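PDB 2YIH: CEL44C from Paenibacillus polymyxa, which hydrolyses the beta-1,4-glucan backbone of xyloglucan and cellulose as an endo-acting glycoside hydrolase of family 44. Local coordinates for residues M356-I367 against N389-Y400. The protein carries 8 engineered substitutions. Numbering follows the deposited sequence.
Sequences MTSYSYGGENDI and NYWKLKDGVNNY. Engineered in segment 356-367: Ser-358 (natural residue Glu). With EDO (1,2-ethanediol), chain O; EDO (1,2-ethanediol), chain J.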
ATOM      1  N   MET A 356      -1.613  -1.953   3.549  1.00  7.47           N
ATOM      2  CA  MET A 356      -0.212  -2.183   3.214  1.00  7.58           C
ATOM      3  C   MET A 356       0.228  -1.027   2.311  1.00  7.38           C
ATOM      4  O   MET A 356       0.062  -1.087   1.088  1.00  8.00           O
ATOM      5  CB  MET A 356      -0.050  -3.537   2.506  1.00  8.20           C
ATOM      6  CG  MET A 356       1.398  -3.856   2.222  1.00  8.61           C
ATOM      7  SD  MET A 356       1.568  -5.513   1.500  1.00 11.30           S
ATOM      8  CE  MET A 356       1.196  -6.526   2.843  1.00 10.80           C
ATOM      9  N   THR A 357       0.656   0.080   2.928  1.00  7.00           N
ATOM     10  CA  THR A 357       0.770   1.370   2.210  1.00  7.13           C
ATOM     11  C   THR A 357       2.067   1.591   1.458  1.00  7.41           C
ATOM     12  O   THR A 357       2.244   2.631   0.813  1.00  7.05           O
ATOM     13  CB  THR A 357       0.592   2.567   3.176  1.00  6.96           C
ATOM     14  OG1 THR A 357       1.561   2.476   4.230  1.00  7.10           O
ATOM     15  CG2 THR A 357      -0.841   2.524   3.782  1.00  7.29           C
ATOM     16  N   SER A 358       2.985   0.648   1.560  1.00  8.24           N
ATOM     17  CA  SER A 358       4.192   0.700   0.734  1.00  7.94           C
ATOM     18  C   SER A 358       4.733  -0.716   0.632  1.00  7.65           C
ATOM     19  O   SER A 358       5.013  -1.380   1.663  1.00  7.34           O
ATOM     20  CB  SER A 358       5.200   1.679   1.378  1.00  8.30           C
ATOM     21  OG  SER A 358       6.174   2.171   0.440  1.00  9.69           O
ATOM     22  N   TYR A 359       4.882  -1.201  -0.599  1.00  7.31           N
ATOM     23  CA  TYR A 359       5.376  -2.568  -0.822  1.00  7.65           C
ATOM     24  C   TYR A 359       5.835  -2.716  -2.260  1.00  7.99           C
ATOM     25  O   TYR A 359       5.394  -1.980  -3.142  1.00  8.71           O
ATOM     26  CB  TYR A 359       4.275  -3.604  -0.500  1.00  7.46           C
ATOM     27  CG  TYR A 359       3.145  -3.706  -1.538  1.00  7.11           C
ATOM     28  CD1 TYR A 359       2.065  -2.813  -1.526  1.00  7.23           C
ATOM     29  CD2 TYR A 359       3.176  -4.706  -2.511  1.00  6.93           C
ATOM     30  CE1 TYR A 359       1.052  -2.902  -2.489  1.00  6.89           C
ATOM     31  CE2 TYR A 359       2.169  -4.822  -3.446  1.00  7.17           C
ATOM     32  CZ  TYR A 359       1.115  -3.932  -3.431  1.00  7.01           C
ATOM     33  OH  TYR A 359       0.088  -4.092  -4.343  1.00  7.62           O
ATOM     34  N   SER A 360       6.618  -3.753  -2.518  1.00  8.23           N
ATOM     35  CA  SER A 360       7.036  -4.092  -3.884  1.00  8.44           C
ATOM     36  C   SER A 360       7.640  -5.477  -3.832  1.00  8.49           C
ATOM     37  O   SER A 360       8.296  -5.823  -2.842  1.00  9.29           O
ATOM     38  CB  SER A 360       8.129  -3.121  -4.377  1.00  8.99           C
ATOM     39  OG  SER A 360       8.677  -3.616  -5.597  1.00  8.98           O
ATOM     40  N   TYR A 361       7.482  -6.224  -4.921  1.00  8.61           N
ATOM     41  CA  TYR A 361       8.089  -7.540  -5.072  1.00  8.59           C
ATOM     42  C   TYR A 361       9.295  -7.500  -6.024  1.00  8.72           C
ATOM     43  O   TYR A 361       9.838  -8.547  -6.394  1.00  8.83           O
ATOM     44  CB  TYR A 361       7.022  -8.566  -5.518  1.00  8.91           C
ATOM     45  CG  TYR A 361       6.172  -8.984  -4.355  1.00  8.93           C
ATOM     46  CD1 TYR A 361       5.271  -8.078  -3.760  1.00  8.99           C
ATOM     47  CD2 TYR A 361       6.336 -10.237  -3.774  1.00  8.79           C
ATOM     48  CE1 TYR A 361       4.568  -8.395  -2.592  1.00  8.77           C
ATOM     49  CE2 TYR A 361       5.611 -10.592  -2.604  1.00  9.00           C
ATOM     50  CZ  TYR A 361       4.737  -9.653  -2.027  1.00  8.84           C
ATOM     51  OH  TYR A 361       4.049  -9.970  -0.883  1.00  8.87           O
ATOM     52  N   GLY A 362       9.710  -6.295  -6.415  1.00  8.58           N
ATOM     53  CA  GLY A 362      10.866  -6.156  -7.308  1.00  8.53           C
ATOM     54  C   GLY A 362      10.586  -6.735  -8.711  1.00  8.81           C
ATOM     55  O   GLY A 362       9.434  -6.980  -9.080  1.00  8.46           O
ATOM     56  N   GLY A 363      11.634  -6.907  -9.507  1.00  8.87           N
ATOM     57  CA  GLY A 363      11.444  -7.406 -10.884  1.00  8.88           C
ATOM     58  C   GLY A 363      10.511  -6.519 -11.700  1.00  8.89           C
ATOM     59  O   GLY A 363       9.668  -7.018 -12.469  1.00  9.06           O
ATOM     60  N   GLU A 364      10.715  -5.204 -11.587  1.00  9.05           N
ATOM     61  CA  GLU A 364       9.759  -4.209 -12.091  1.00  9.30           C
ATOM     62  C   GLU A 364       9.583  -4.299 -13.593  1.00  8.94           C
ATOM     63  O   GLU A 364       8.538  -3.959 -14.113  1.00  9.16           O
ATOM     64  CB  GLU A 364      10.234  -2.790 -11.723  1.00  9.47           C
ATOM     65  CG  GLU A 364      10.266  -2.557 -10.216  1.00  9.83           C
ATOM     66  CD  GLU A 364      11.559  -3.015  -9.520  1.00 10.15           C
ATOM     67  OE1 GLU A 364      12.455  -3.624 -10.145  1.00 10.75           O
ATOM     68  OE2 GLU A 364      11.651  -2.788  -8.308  1.00 10.18           O
ATOM     69  N   ASN A 365      10.669  -4.647 -14.291  1.00  9.14           N
ATOM     70  CA  ASN A 365      10.650  -4.741 -15.735  1.00  9.39           C
ATOM     71  C   ASN A 365      10.928  -6.180 -16.165  1.00  9.86           C
ATOM     72  O   ASN A 365      11.491  -6.434 -17.247  1.00  9.87           O
ATOM     73  CB  ASN A 365      11.667  -3.758 -16.318  1.00 10.54           C
ATOM     74  CG  ASN A 365      11.225  -2.345 -16.152  1.00 11.00           C
ATOM     75  OD1 ASN A 365      11.838  -1.565 -15.400  1.00 14.07           O
ATOM     76  ND2 ASN A 365      10.132  -2.012 -16.774  1.00  9.77           N
ATOM     77  N   ASP A 366      10.481  -7.125 -15.338  1.00  9.66           N
ATOM     78  CA  ASP A 366      10.612  -8.560 -15.672  1.00  9.82           C
ATOM     79  C   ASP A 366       9.281  -9.275 -15.507  1.00  9.79           C
ATOM     80  O   ASP A 366       8.484  -8.923 -14.639  1.00  9.76           O
ATOM     81  CB  ASP A 366      11.613  -9.235 -14.738  1.00 10.44           C
ATOM     82  CG  ASP A 366      11.966 -10.656 -15.207  1.00 11.43           C
ATOM     83  OD1 ASP A 366      12.650 -10.773 -16.259  1.00 11.92           O
ATOM     84  OD2 ASP A 366      11.535 -11.650 -14.571  1.00 11.10           O
ATOM     85  N   ILE A 367       9.017 -10.258 -16.364  1.00  9.19           N
ATOM     86  CA  ILE A 367       7.771 -10.996 -16.252  1.00  9.25           C
ATOM     87  C   ILE A 367       7.577 -11.553 -14.835  1.00  9.09           C
ATOM     88  O   ILE A 367       6.440 -11.616 -14.364  1.00  9.71           O
ATOM     89  CB  ILE A 367       7.708 -12.148 -17.318  1.00  9.24           C
ATOM     90  CG1 ILE A 367       6.348 -12.879 -17.336  1.00  9.35           C
ATOM     91  CG2 ILE A 367       8.864 -13.125 -17.121  1.00  9.77           C
ATOM     92  CD1 ILE A 367       5.135 -11.975 -17.553  1.00  9.40           C
ATOM     93  N   ASN A 389      -0.684   0.153  -1.451  1.00  7.61           N
ATOM     94  CA  ASN A 389      -0.042   1.164  -2.319  1.00  7.51           C
ATOM     95  C   ASN A 389       1.374   0.689  -2.708  1.00  7.69           C
ATOM     96  O   ASN A 389       2.267   0.568  -1.866  1.00  7.18           O
ATOM     97  CB  ASN A 389       0.023   2.547  -1.604  1.00  7.89           C
ATOM     98  CG  ASN A 389      -1.333   3.037  -1.170  1.00  8.29           C
ATOM     99  OD1 ASN A 389      -2.006   3.853  -1.876  1.00  9.66           O
ATOM    100  ND2 ASN A 389      -1.775   2.558  -0.033  1.00  7.74           N
ATOM    101  N   TYR A 390       1.525   0.314  -3.970  1.00  7.52           N
ATOM    102  CA  TYR A 390       2.840  -0.048  -4.515  1.00  7.90           C
ATOM    103  C   TYR A 390       3.848   1.107  -4.324  1.00  8.16           C
ATOM    104  O   TYR A 390       3.470   2.295  -4.334  1.00  7.61           O
ATOM    105  CB  TYR A 390       2.654  -0.321  -6.005  1.00  7.98           C
ATOM    106  CG  TYR A 390       3.918  -0.551  -6.749  1.00  7.49           C
ATOM    107  CD1 TYR A 390       4.648  -1.712  -6.551  1.00  7.85           C
ATOM    108  CD2 TYR A 390       4.416   0.428  -7.622  1.00  7.72           C
ATOM    109  CE1 TYR A 390       5.840  -1.933  -7.235  1.00  7.79           C
ATOM    110  CE2 TYR A 390       5.591   0.200  -8.365  1.00  7.77           C
ATOM    111  CZ  TYR A 390       6.310  -0.973  -8.115  1.00  7.98           C
ATOM    112  OH  TYR A 390       7.474  -1.220  -8.794  1.00  8.72           O
ATOM    113  N   TRP A 391       5.101   0.736  -4.071  1.00  8.57           N
ATOM    114  CA  TRP A 391       6.194   1.723  -4.028  1.00  9.36           C
ATOM    115  C   TRP A 391       7.244   1.386  -5.108  1.00  9.30           C
ATOM    116  O   TRP A 391       7.735   0.265  -5.177  1.00  8.64           O
ATOM    117  CB  TRP A 391       6.847   1.697  -2.632  1.00  9.70           C
ATOM    118  CG  TRP A 391       7.970   2.657  -2.559  1.00 10.12           C
ATOM    119  CD1 TRP A 391       9.280   2.419  -2.914  1.00 11.30           C
ATOM    120  CD2 TRP A 391       7.900   4.019  -2.141  1.00 10.43           C
ATOM    121  NE1 TRP A 391      10.023   3.579  -2.752  1.00 11.14           N
ATOM    122  CE2 TRP A 391       9.198   4.575  -2.284  1.00 11.20           C
ATOM    123  CE3 TRP A 391       6.867   4.832  -1.673  1.00 10.26           C
ATOM    124  CZ2 TRP A 391       9.485   5.913  -1.940  1.00 11.17           C
ATOM    125  CZ3 TRP A 391       7.153   6.173  -1.333  1.00 11.15           C
ATOM    126  CH2 TRP A 391       8.439   6.700  -1.510  1.00 11.06           C
ATOM    127  N   LYS A 392       7.632   2.372  -5.916  1.00  9.27           N
ATOM    128  CA  LYS A 392       8.672   2.146  -6.923  1.00  9.82           C
ATOM    129  C   LYS A 392      10.086   2.064  -6.291  1.00 10.35           C
ATOM    130  O   LYS A 392      10.663   3.101  -5.920  1.00 10.43           O
ATOM    131  CB  LYS A 392       8.669   3.297  -7.931  1.00  9.83           C
ATOM    132  CG  LYS A 392       7.382   3.447  -8.759  1.00 10.12           C
ATOM    133  CD  LYS A 392       7.556   4.659  -9.722  1.00 11.07           C
ATOM    134  CE  LYS A 392       8.442   4.294 -10.925  1.00 10.99           C
ATOM    135  NZ  LYS A 392       8.567   5.481 -11.889  1.00 10.38           N
ATOM    136  N   LEU A 393      10.649   0.855  -6.252  1.00 10.72           N
ATOM    137  CA  LEU A 393      12.034   0.671  -5.814  1.00 11.54           C
ATOM    138  C   LEU A 393      13.015   0.981  -6.943  1.00 12.74           C
ATOM    139  O   LEU A 393      14.206   1.206  -6.685  1.00 13.73           O
ATOM    140  CB  LEU A 393      12.269  -0.753  -5.311  1.00 11.78           C
ATOM    141  CG  LEU A 393      11.452  -1.122  -4.072  1.00 12.09           C
ATOM    142  CD1 LEU A 393      11.633  -2.627  -3.793  1.00 11.89           C
ATOM    143  CD2 LEU A 393      11.831  -0.275  -2.854  1.00 12.38           C
ATOM    144  N   LYS A 394      12.516   0.995  -8.179  1.00 12.59           N
ATOM    145  CA  LYS A 394      13.342   1.334  -9.345  1.00 13.20           C
ATOM    146  C   LYS A 394      12.708   2.515 -10.033  1.00 13.46           C
ATOM    147  O   LYS A 394      11.488   2.542 -10.246  1.00 12.19           O
ATOM    148  CB  LYS A 394      13.402   0.166 -10.342  1.00 14.11           C
ATOM    149  CG  LYS A 394      14.598   0.231 -11.249  0.30 13.68           C
ATOM    150  CD  LYS A 394      14.243  -0.184 -12.654  0.30 13.87           C
ATOM    151  CE  LYS A 394      15.298   0.317 -13.610  0.30 13.55           C
ATOM    152  NZ  LYS A 394      15.660   1.721 -13.294  0.30 13.65           N
ATOM    153  N   ASP A 395      13.521   3.513 -10.378  1.00 13.91           N
ATOM    154  CA  ASP A 395      12.982   4.686 -11.054  1.00 14.99           C
ATOM    155  C   ASP A 395      12.709   4.418 -12.539  1.00 13.53           C
ATOM    156  O   ASP A 395      13.094   3.370 -13.074  1.00 13.05           O
ATOM    157  CB  ASP A 395      13.916   5.891 -10.877  1.00 17.57           C
ATOM    158  CG  ASP A 395      13.965   6.383  -9.424  1.00 21.33           C
ATOM    159  OD1 ASP A 395      12.910   6.368  -8.764  1.00 24.97           O
ATOM    160  OD2 ASP A 395      15.033   6.852  -8.975  1.00 24.20           O
ATOM    161  N   GLY A 396      12.023   5.354 -13.178  1.00 12.73           N
ATOM    162  CA  GLY A 396      11.649   5.226 -14.607  1.00 12.61           C
ATOM    163  C   GLY A 396      10.510   4.240 -14.763  1.00 11.71           C
ATOM    164  O   GLY A 396       9.779   3.985 -13.802  1.00 11.60           O
ATOM    165  N   VAL A 397      10.338   3.674 -15.960  1.00 11.32           N
ATOM    166  CA  VAL A 397       9.173   2.775 -16.151  1.00 11.52           C
ATOM    167  C   VAL A 397       9.291   1.524 -15.273  1.00 10.70           C
ATOM    168  O   VAL A 397      10.385   1.079 -14.944  1.00 10.73           O
ATOM    169  CB  VAL A 397       8.955   2.377 -17.625  1.00 12.72           C
ATOM    170  CG1 VAL A 397       8.683   3.627 -18.473  1.00 14.91           C
ATOM    171  CG2 VAL A 397      10.128   1.583 -18.158  1.00 13.19           C
ATOM    172  N   ASN A 398       8.144   1.011 -14.851  1.00  9.56           N
ATOM    173  CA  ASN A 398       8.079  -0.287 -14.166  1.00  9.46           C
ATOM    174  C   ASN A 398       7.032  -1.075 -14.965  1.00  9.17           C
ATOM    175  O   ASN A 398       5.909  -1.295 -14.520  1.00  9.27           O
ATOM    176  CB  ASN A 398       7.594  -0.126 -12.717  1.00  9.65           C
ATOM    177  CG  ASN A 398       8.647   0.520 -11.769  1.00  9.83           C
ATOM    178  OD1 ASN A 398       9.757   1.007 -12.183  1.00 10.51           O
ATOM    179  ND2 ASN A 398       8.283   0.584 -10.501  1.00  8.58           N
ATOM    180  N   ASN A 399       7.457  -1.549 -16.122  1.00  9.06           N
ATOM    181  CA  ASN A 399       6.513  -1.980 -17.156  1.00  8.99           C
ATOM    182  C   ASN A 399       5.669  -3.159 -16.719  1.00  8.54           C
ATOM    183  O   ASN A 399       4.504  -3.224 -17.067  1.00  8.53           O
ATOM    184  CB  ASN A 399       7.246  -2.345 -18.448  1.00  9.52           C
ATOM    185  CG  ASN A 399       7.788  -1.125 -19.162  1.00 10.16           C
ATOM    186  OD1 ASN A 399       7.098  -0.094 -19.296  1.00 11.13           O
ATOM    187  ND2 ASN A 399       9.051  -1.204 -19.551  1.00 10.50           N
ATOM    188  N   TYR A 400       6.275  -4.110 -16.006  1.00  8.27           N
ATOM    189  CA  TYR A 400       5.523  -5.324 -15.638  1.00  8.12           C
ATOM    190  C   TYR A 400       4.668  -5.139 -14.384  1.00  8.48           C
ATOM    191  O   TYR A 400       3.629  -5.815 -14.221  1.00  8.28           O
ATOM    192  CB  TYR A 400       6.437  -6.549 -15.580  1.00  8.18           C
ATOM    193  CG  TYR A 400       6.630  -7.216 -16.937  1.00  8.12           C
ATOM    194  CD1 TYR A 400       5.598  -7.939 -17.529  1.00  8.15           C
ATOM    195  CD2 TYR A 400       7.828  -7.040 -17.657  1.00  7.97           C
ATOM    196  CE1 TYR A 400       5.762  -8.567 -18.763  1.00  8.25           C
ATOM    197  CE2 TYR A 400       8.011  -7.665 -18.889  1.00  8.13           C
ATOM    198  CZ  TYR A 400       6.967  -8.370 -19.457  1.00  8.45           C
ATOM    199  OH  TYR A 400       7.138  -8.985 -20.686  1.00  8.95           O
TER
HETATM  200  C1  EDO O1532      10.575   9.371 -13.456  0.50 21.86           C
HETATM  201  O1  EDO O1532      11.130   8.963 -14.707  0.50 21.38           O
HETATM  202  C2  EDO O1532      10.089   8.135 -12.715  0.50 21.57           C
HETATM  203  O2  EDO O1532      11.146   7.666 -11.872  0.50 21.52           O
HETATM  204  C1  EDO J1527      12.184 -15.059 -17.513  1.00 34.27           C
HETATM  205  O1  EDO J1527      13.357 -15.696 -18.013  1.00 38.92           O
HETATM  206  C2  EDO J1527      12.272 -13.595 -17.896  1.00 34.25           C
HETATM  207  O2  EDO J1527      13.449 -13.032 -17.311  1.00 30.41           O
HETATM  208  O   HOH W   1       9.577  -1.647  -7.067  1.00  8.93           O
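The ring of Tyr-400 lays one face over the backbone of Ile-367: CA of Ile-367 stands 3.9 Å from the ring centroid, only 7° off the normal, a CH-pi contact. Ile-367 CD1 adds an apolar touch on Tyr-400 CE1 at 3.7 Å. Close by, Tyr-400 N donates to Glu-364 O at 3.0 Å, while Tyr-400 OH hydrogen-bonds to Asp-481 O. A serine in place of Tyr-400 would probably uncover Ile-367 at the start of helix 367-382 and leave Asp-481 O without its hydroxyl partner. With CG anti to its carbonyl carbon (chi1 -64°), Glu-364 sets CG 3.4 Å from Tyr-390 OH; the bend at chi2 (85°) then carries OE2 to a water. That water is gripped four ways, by Ser-360 OG, Glu-364 OE2, Tyr-390 OH and Leu-393 N, and so ties both loops together; Ser-360 OG also accepts from Gly-362 N in an ST turn. Deeper in, Asn-389 N bonds to Met-356 O and Trp-391 N to Tyr-359 O, both 2.9 Å. The engineered Ser-358 sets OG 3.2 Å from Trp-391 CB and bonds to Tyr-286, a residue of the glycan pocket. Strands 353-359 and 387-390, joined through helix 367-382, form the last beta-alpha-beta unit of a TIM barrel.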